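Local coordinates for protein glucosamine kinase (PDB 6HWJ) that catalyses the ATP-dependent, magnesium-requiring phosphorylation of D-glucosamine to D-glucosamine 6-phosphate and acts more weakly on glucose, at residues R408-A413 against H419-P424; E255-A260 against E270-W275; G78-L83 against V124-C129. All coordinates share one frame; numbering follows the deposited sequence.

Interaction 1: residues R408-A413 against H419-P424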
# COMPACT_ATOMS: atom_id res chain seq x y z
N ARG A 408 2.42 1.44 17.21
CA ARG A 408 2.85 0.46 16.21
C ARG A 408 4.35 0.52 15.98
O ARG A 408 4.97 -0.50 15.64
CB ARG A 408 2.12 0.69 14.87
CG ARG A 408 0.64 0.32 14.86
CD ARG A 408 0.40 -1.15 15.18
NE ARG A 408 1.28 -2.04 14.43
CZ ARG A 408 1.22 -3.37 14.49
NH1 ARG A 408 2.06 -4.10 13.78
NH2 ARG A 408 0.32 -3.97 15.26
N GLU A 409 4.96 1.71 16.12
CA GLU A 409 6.39 1.83 15.90
C GLU A 409 7.17 1.11 16.99
O GLU A 409 8.22 0.50 16.71
CB GLU A 409 6.80 3.30 15.82
CG GLU A 409 6.10 4.06 14.72
CD GLU A 409 6.49 3.59 13.33
OE1 GLU A 409 7.54 2.93 13.16
OE2 GLU A 409 5.75 3.88 12.37
N TYR A 410 6.67 1.16 18.24
CA TYR A 410 7.28 0.36 19.30
C TYR A 410 7.26 -1.12 18.96
O TYR A 410 8.25 -1.84 19.20
CB TYR A 410 6.54 0.56 20.63
CG TYR A 410 6.72 1.88 21.31
CD1 TYR A 410 7.91 2.22 21.93
CD2 TYR A 410 5.65 2.77 21.42
CE1 TYR A 410 8.05 3.43 22.60
CE2 TYR A 410 5.78 3.97 22.09
CZ TYR A 410 6.97 4.29 22.69
OH TYR A 410 7.09 5.49 23.35
N LEU A 411 6.14 -1.61 18.43
CA LEU A 411 6.02 -3.02 18.12
C LEU A 411 6.94 -3.40 16.97
O LEU A 411 7.59 -4.45 17.01
CB LEU A 411 4.56 -3.38 17.82
CG LEU A 411 3.57 -3.21 18.97
CD1 LEU A 411 2.15 -3.66 18.56
CD2 LEU A 411 4.00 -4.00 20.21
N TYR A 412 7.01 -2.55 15.94
CA TYR A 412 7.99 -2.78 14.88
C TYR A 412 9.40 -2.89 15.46
O TYR A 412 10.15 -3.82 15.15
CB TYR A 412 7.92 -1.67 13.84
CG TYR A 412 9.04 -1.76 12.84
CD1 TYR A 412 8.96 -2.63 11.76
CD2 TYR A 412 10.20 -1.01 12.99
CE1 TYR A 412 10.00 -2.73 10.84
CE2 TYR A 412 11.23 -1.11 12.09
CZ TYR A 412 11.13 -1.97 11.01
OH TYR A 412 12.15 -2.07 10.12
N ALA A 413 9.75 -1.96 16.35
CA ALA A 413 11.09 -1.94 16.92
C ALA A 413 11.40 -3.24 17.64
O ALA A 413 12.42 -3.89 17.37
CB ALA A 413 11.24 -0.74 17.86
N HIS A 419 16.50 -0.66 18.32
CA HIS A 419 16.85 0.72 18.67
C HIS A 419 15.82 1.72 18.15
O HIS A 419 15.82 2.86 18.60
CB HIS A 419 18.23 1.07 18.15
CG HIS A 419 18.27 1.45 16.71
ND1 HIS A 419 18.60 0.57 15.71
CD2 HIS A 419 18.01 2.63 16.11
CE1 HIS A 419 18.54 1.19 14.55
NE2 HIS A 419 18.18 2.44 14.76
N TRP A 420 14.94 1.30 17.25
CA TRP A 420 13.94 2.18 16.65
C TRP A 420 12.97 2.75 17.68
O TRP A 420 12.22 3.66 17.33
CB TRP A 420 13.20 1.39 15.55
CG TRP A 420 12.21 2.14 14.78
CD1 TRP A 420 10.84 2.06 14.90
CD2 TRP A 420 12.46 3.10 13.73
NE1 TRP A 420 10.23 2.93 14.00
CE2 TRP A 420 11.20 3.56 13.27
CE3 TRP A 420 13.63 3.59 13.12
CZ2 TRP A 420 11.08 4.50 12.24
CZ3 TRP A 420 13.51 4.54 12.11
CH2 TRP A 420 12.24 4.99 11.68
N VAL A 421 12.97 2.25 18.92
CA VAL A 421 12.10 2.79 19.94
C VAL A 421 12.29 4.29 20.13
O VAL A 421 11.40 4.94 20.69
CB VAL A 421 12.29 2.07 21.30
CG1 VAL A 421 11.89 0.60 21.20
CG2 VAL A 421 13.74 2.21 21.80
N TYR A 422 13.43 4.87 19.69
CA TYR A 422 13.63 6.30 19.90
C TYR A 422 12.63 7.13 19.11
O TYR A 422 12.29 8.24 19.52
CB TYR A 422 15.05 6.74 19.54
CG TYR A 422 15.31 6.86 18.06
CD1 TYR A 422 15.72 5.75 17.32
CD2 TYR A 422 15.16 8.08 17.40
CE1 TYR A 422 15.97 5.87 15.96
CE2 TYR A 422 15.39 8.20 16.07
CZ TYR A 422 15.81 7.10 15.34
OH TYR A 422 16.04 7.24 13.99
N VAL A 423 12.15 6.61 17.98
CA VAL A 423 11.25 7.36 17.10
C VAL A 423 9.94 7.62 17.82
O VAL A 423 9.57 8.79 18.00
CB VAL A 423 11.07 6.62 15.76
CG1 VAL A 423 10.05 7.33 14.87
CG2 VAL A 423 12.40 6.54 15.02
N PRO A 424 9.19 6.60 18.26
CA PRO A 424 7.94 6.91 18.99
C PRO A 424 8.18 7.59 20.32
O PRO A 424 7.34 8.38 20.76
CB PRO A 424 7.27 5.53 19.16
CG PRO A 424 8.40 4.55 19.08
CD PRO A 424 9.35 5.14 18.05

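Interaction 2: residues E255-A260 against E270-W275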
# COMPACT_ATOMS: atom_id res chain seq x y z
N GLU A 255 -5.05 -3.52 23.12
CA GLU A 255 -4.22 -4.72 23.11
C GLU A 255 -2.82 -4.42 22.59
O GLU A 255 -1.82 -4.88 23.16
CB GLU A 255 -4.88 -5.81 22.26
CG GLU A 255 -6.12 -6.41 22.92
CD GLU A 255 -6.72 -7.54 22.11
OE1 GLU A 255 -6.20 -7.83 21.01
OE2 GLU A 255 -7.71 -8.15 22.59
N GLU A 256 -2.71 -3.64 21.50
CA GLU A 256 -1.39 -3.28 21.00
C GLU A 256 -0.63 -2.44 22.02
O GLU A 256 0.58 -2.63 22.23
CB GLU A 256 -1.53 -2.52 19.68
CG GLU A 256 -2.13 -3.36 18.56
CD GLU A 256 -2.43 -2.54 17.32
OE1 GLU A 256 -2.49 -1.29 17.43
OE2 GLU A 256 -2.62 -3.13 16.23
N LEU A 257 -1.32 -1.51 22.68
CA LEU A 257 -0.69 -0.73 23.74
C LEU A 257 -0.17 -1.65 24.85
O LEU A 257 0.97 -1.52 25.30
CB LEU A 257 -1.70 0.28 24.29
CG LEU A 257 -1.25 1.14 25.47
CD1 LEU A 257 -0.00 1.93 25.13
CD2 LEU A 257 -2.37 2.06 25.90
N ASP A 258 -1.01 -2.59 25.30
CA ASP A 258 -0.57 -3.53 26.33
C ASP A 258 0.67 -4.30 25.89
O ASP A 258 1.62 -4.47 26.67
CB ASP A 258 -1.71 -4.48 26.70
CG ASP A 258 -2.83 -3.79 27.44
OD1 ASP A 258 -2.58 -2.72 28.04
OD2 ASP A 258 -3.96 -4.31 27.43
N GLU A 259 0.69 -4.77 24.64
CA GLU A 259 1.85 -5.51 24.17
C GLU A 259 3.10 -4.63 24.18
O GLU A 259 4.17 -5.06 24.62
CB GLU A 259 1.60 -6.06 22.77
CG GLU A 259 2.68 -7.03 22.30
CD GLU A 259 2.43 -7.55 20.90
OE1 GLU A 259 1.26 -7.53 20.45
OE2 GLU A 259 3.40 -7.97 20.23
N ALA A 260 2.99 -3.39 23.68
CA ALA A 260 4.13 -2.49 23.69
C ALA A 260 4.62 -2.22 25.11
O ALA A 260 5.82 -2.25 25.37
CB ALA A 260 3.78 -1.18 22.99
N GLU A 270 9.97 2.64 30.37
CA GLU A 270 9.45 3.28 31.57
C GLU A 270 8.56 4.46 31.22
O GLU A 270 7.50 4.64 31.82
CB GLU A 270 10.60 3.73 32.48
CG GLU A 270 11.44 2.58 33.02
CD GLU A 270 12.45 3.03 34.06
OE1 GLU A 270 12.08 3.84 34.94
OE2 GLU A 270 13.62 2.58 34.00
N ARG A 271 8.97 5.29 30.25
CA ARG A 271 8.15 6.42 29.86
C ARG A 271 6.84 5.97 29.21
O ARG A 271 5.78 6.52 29.50
CB ARG A 271 8.93 7.33 28.90
CG ARG A 271 9.99 8.17 29.62
CD ARG A 271 10.56 9.27 28.73
NE ARG A 271 11.41 8.73 27.68
CZ ARG A 271 12.70 8.45 27.83
NH1 ARG A 271 13.29 8.63 28.99
NH2 ARG A 271 13.41 7.98 26.80
N LEU A 272 6.91 4.97 28.32
CA LEU A 272 5.68 4.44 27.74
C LEU A 272 4.75 3.91 28.83
O LEU A 272 3.54 4.16 28.81
CB LEU A 272 6.00 3.34 26.74
CG LEU A 272 4.79 2.62 26.15
CD1 LEU A 272 3.85 3.64 25.51
CD2 LEU A 272 5.21 1.57 25.14
N LYS A 273 5.30 3.17 29.79
CA LYS A 273 4.47 2.65 30.88
C LYS A 273 3.81 3.78 31.65
O LYS A 273 2.66 3.65 32.08
CB LYS A 273 5.31 1.78 31.81
CG LYS A 273 4.51 1.09 32.91
CD LYS A 273 5.40 0.20 33.77
CE LYS A 273 5.53 -1.21 33.20
NZ LYS A 273 4.31 -2.03 33.43
N ALA A 274 4.50 4.92 31.78
CA ALA A 274 3.91 6.07 32.45
C ALA A 274 2.89 6.78 31.56
O ALA A 274 1.95 7.40 32.07
CB ALA A 274 5.01 7.05 32.87
N TRP A 275 3.05 6.70 30.24
CA TRP A 275 2.12 7.35 29.32
C TRP A 275 0.88 6.51 29.04
O TRP A 275 -0.13 7.06 28.59
CB TRP A 275 2.82 7.66 27.98
CG TRP A 275 3.89 8.69 28.06
CD1 TRP A 275 3.99 9.70 28.96
CD2 TRP A 275 5.02 8.83 27.18
NE1 TRP A 275 5.11 10.46 28.70
CE2 TRP A 275 5.76 9.94 27.61
CE3 TRP A 275 5.48 8.10 26.07
CZ2 TRP A 275 6.93 10.35 26.99
CZ3 TRP A 275 6.64 8.52 25.44
CH2 TRP A 275 7.35 9.63 25.90

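Interaction 3: residues G78-L83 against V124-C129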
# COMPACT_ATOMS: atom_id res chain seq x y z
N GLY A 78 7.41 -13.05 -23.43
CA GLY A 78 6.44 -12.22 -24.12
C GLY A 78 5.02 -12.26 -23.58
O GLY A 78 4.12 -11.68 -24.20
N THR A 79 4.79 -12.89 -22.44
CA THR A 79 3.43 -12.98 -21.91
C THR A 79 2.97 -11.65 -21.32
O THR A 79 1.81 -11.26 -21.49
CB THR A 79 3.33 -14.09 -20.87
OG1 THR A 79 3.74 -15.34 -21.45
CG2 THR A 79 1.90 -14.21 -20.38
N ALA A 80 3.86 -10.95 -20.62
CA ALA A 80 3.56 -9.61 -20.13
C ALA A 80 3.32 -8.67 -21.29
O ALA A 80 2.41 -7.84 -21.27
CB ALA A 80 4.70 -9.10 -19.25
N GLU A 81 4.15 -8.78 -22.33
CA GLU A 81 3.95 -8.07 -23.58
C GLU A 81 2.57 -8.33 -24.15
O GLU A 81 1.90 -7.40 -24.61
CB GLU A 81 5.05 -8.51 -24.56
CG GLU A 81 5.08 -7.88 -25.86
CD GLU A 81 6.28 -8.38 -26.68
OE1 GLU A 81 6.06 -8.86 -27.81
OE2 GLU A 81 7.41 -8.31 -26.14
N HIS A 82 2.13 -9.60 -24.14
CA HIS A 82 0.83 -9.92 -24.71
C HIS A 82 -0.32 -9.42 -23.83
O HIS A 82 -1.40 -9.09 -24.34
CB HIS A 82 0.71 -11.42 -24.94
CG HIS A 82 1.41 -11.88 -26.19
ND1 HIS A 82 2.78 -11.84 -26.32
CD2 HIS A 82 0.93 -12.32 -27.38
CE1 HIS A 82 3.12 -12.26 -27.53
NE2 HIS A 82 2.01 -12.55 -28.19
N LEU A 83 -0.12 -9.36 -22.52
CA LEU A 83 -1.13 -8.74 -21.68
C LEU A 83 -1.28 -7.25 -22.01
O LEU A 83 -2.39 -6.74 -22.14
CB LEU A 83 -0.78 -8.93 -20.21
CG LEU A 83 -1.76 -8.22 -19.24
CD1 LEU A 83 -3.11 -8.91 -19.25
CD2 LEU A 83 -1.20 -8.19 -17.83
N VAL A 124 7.43 -7.20 -14.20
CA VAL A 124 8.08 -7.27 -15.50
C VAL A 124 7.97 -5.90 -16.16
O VAL A 124 6.85 -5.38 -16.35
CB VAL A 124 7.44 -8.34 -16.40
CG1 VAL A 124 8.18 -8.40 -17.75
CG2 VAL A 124 7.49 -9.70 -15.71
N ILE A 125 9.10 -5.32 -16.52
CA ILE A 125 9.13 -4.05 -17.25
C ILE A 125 8.94 -4.33 -18.73
O ILE A 125 9.62 -5.18 -19.32
CB ILE A 125 10.44 -3.30 -16.99
CG1 ILE A 125 10.64 -3.04 -15.50
CG2 ILE A 125 10.45 -1.99 -17.76
CD1 ILE A 125 12.00 -2.47 -15.14
N VAL A 126 7.98 -3.64 -19.35
CA VAL A 126 7.69 -3.83 -20.76
C VAL A 126 7.92 -2.52 -21.49
O VAL A 126 7.52 -1.45 -21.02
CB VAL A 126 6.25 -4.35 -20.97
CG1 VAL A 126 6.05 -4.81 -22.42
CG2 VAL A 126 5.96 -5.50 -20.04
N GLY A 127 8.59 -2.62 -22.65
CA GLY A 127 8.91 -1.43 -23.43
C GLY A 127 9.74 -0.39 -22.72
O GLY A 127 9.80 0.76 -23.16
N GLU A 128 10.39 -0.77 -21.61
CA GLU A 128 11.11 0.17 -20.76
C GLU A 128 10.25 1.38 -20.39
O GLU A 128 10.77 2.45 -20.08
CB GLU A 128 12.42 0.62 -21.42
CG GLU A 128 13.39 -0.54 -21.63
CD GLU A 128 13.73 -1.26 -20.34
OE1 GLU A 128 13.86 -0.59 -19.29
OE2 GLU A 128 13.86 -2.51 -20.36
N CYS A 129 8.92 1.21 -20.39
CA CYS A 129 8.04 2.31 -20.02
C CYS A 129 6.79 1.87 -19.28
O CYS A 129 6.02 2.73 -18.88
CB CYS A 129 7.65 3.11 -21.28
SG CYS A 129 6.77 2.17 -22.53

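Interaction 1: residues R408-A413 against H419-P424
Glu409 and Trp420 meet through one directed bond: the indole NE1 of Trp420 donates to OE1 of Glu409 at 2.8 Å. The acceptor lies close to the ring plane of Trp420, whereas the donor meets OE1 on its anti side, tilted out of the carboxylate plane, and the two flat groups stand 57° apart. A bend at chi2 (-66°) folds the Glu409 chain so that its carboxylate arrives at the indole edge. One turn on, Tyr412 turns its ring edge to a face of the Trp420 five-membered ring in a T-shaped pair, with centroids 5.3 Å apart; Val423 CG2 lies over the other indole face. On a neighbouring side of the helix, Pro424 points its CG at the middle of one face of the Tyr410 ring, 3.6 Å from the centroid and nearly on the ring normal, a CH-pi contact. Ala413 CB packs 3.7 Å from both Trp420 CB and Val421 CG1. Glu409 binds D-glucosamine, and here its OE1 also hydrogen-bonds a molecule probably from the crystallisation liquor. Trp420 thus acts as a second-shell donor that probably helps orient the carboxylate that binds the sugar.

Interaction 2: residues E255-A260 against E270-W275
Leu272 reaches across to Ala260, laying its CD2 methyl against the alanine's CB at 3.8 Å and, at the same distance, against the Ala260 carbonyl carbon. The partner is therefore not just a methyl group but part of the helix backbone, which the small alanine side chain leaves accessible. The other branch of the same leucine, CD1, turns to Leu257 and meets its CD1 at 4.2 Å, a looser, methyl-to-methyl approach. Leu272 accordingly straddles two residues three positions apart, Leu257 and Ala260, which share one face of their helix. With CG set anti to the backbone N (chi1 175°), Leu272 points its branched end at helix 243-263. Leu257 has nearly the same torsions, and although its first bond does not aim at 270-275, its tip comes nearer.

The union is small and wholly apolar, burying 113 Å² over both sides, and all three residues that make it are buried. Even the closest pair of CA atoms, Ala260 and Leu272, is 8.2 Å apart, so side-chain methyls rather than close backbones bring the helices together. Tyr410 of helix 398-416 also packs on Leu272, while Ile279 and Tyr283 carry the covering of Leu257 further along helix 266-284. Salt bridges tie the pair to other helices: Glu259 to Arg415 of helix 398-416, and Arg271 to Asp425 of helix 422-431.

Helices 243-263 and 266-284 are consecutive and joined by a very short connection, and the two segments run in broadly opposite directions. The arrangement is that of a helical hairpin whose inner faces close through leucine and alanine, here within the largely helical C-terminal part of the kinase.

Interaction 3: residues G78-L83 against V124-C129
Gly78 O is gripped twice by His82, a residue of the helix whose Ala80 points at the strand and whose Glu81 touches it through its CA. The backbone N of His82 donates at 2.9 Å, and its ring ND1 donates to the same Gly78 O from the opposite face of the carbonyl plane. The modelled ND1 separation is unusually short, so its exact length is doubtful, but the N-H points fairly well at the oxygen (152°). Gly78 occupies the N-cap position, and this double hold fastens the first turn.

Across the contact the chemistry becomes apolar. Ala80 CB nestles between two valines of one sheet face, 3.9 Å from Val124 CG1 and equally far from Val126 CG2. Val126 sets its CG1 anti to the backbone N (chi1 -169°), which brings that second methyl to within 4.0 Å of Glu81 CA. Glu81 turns its polar end elsewhere, its OE2 accepting from Gly111 N. Glu112, on the neighbouring strand, accepts from the backbone N of both Gly78 and Glu81.

The helix axis passes 8.8 Å from the strand axis, and the two directions differ by 58°. This is a helix laid obliquely over an antiparallel sheet of six strands; Lys133 and Ala186 lie on strands of that sheet, with Tyr187 and Leu188 just beyond, all inferred to bind ATP.

How the interactions relate
Interactions 1 and 2 belong to one helical assembly, their centres 12 Å apart, and they touch directly. Leu411 packs its CD2 on Ala260 and Glu259, the Tyr410 hydroxyl end reaches the Trp275 ring, and a weak, long ion pair links Arg408 to Glu256. The hairpin of interaction 2 thus backs the helix that presents Glu409 to the sugar; the side chains of Ala260 and Glu409 are about 9 Å apart, as are those of Glu409 and Asp300, which also binds D-glucosamine. Interaction 3 lies on the opposite side of the chain's centre, its centre 40 Å from that of interaction 1, where a helix packs on the sheet that carries Lys133, inferred to bind ATP.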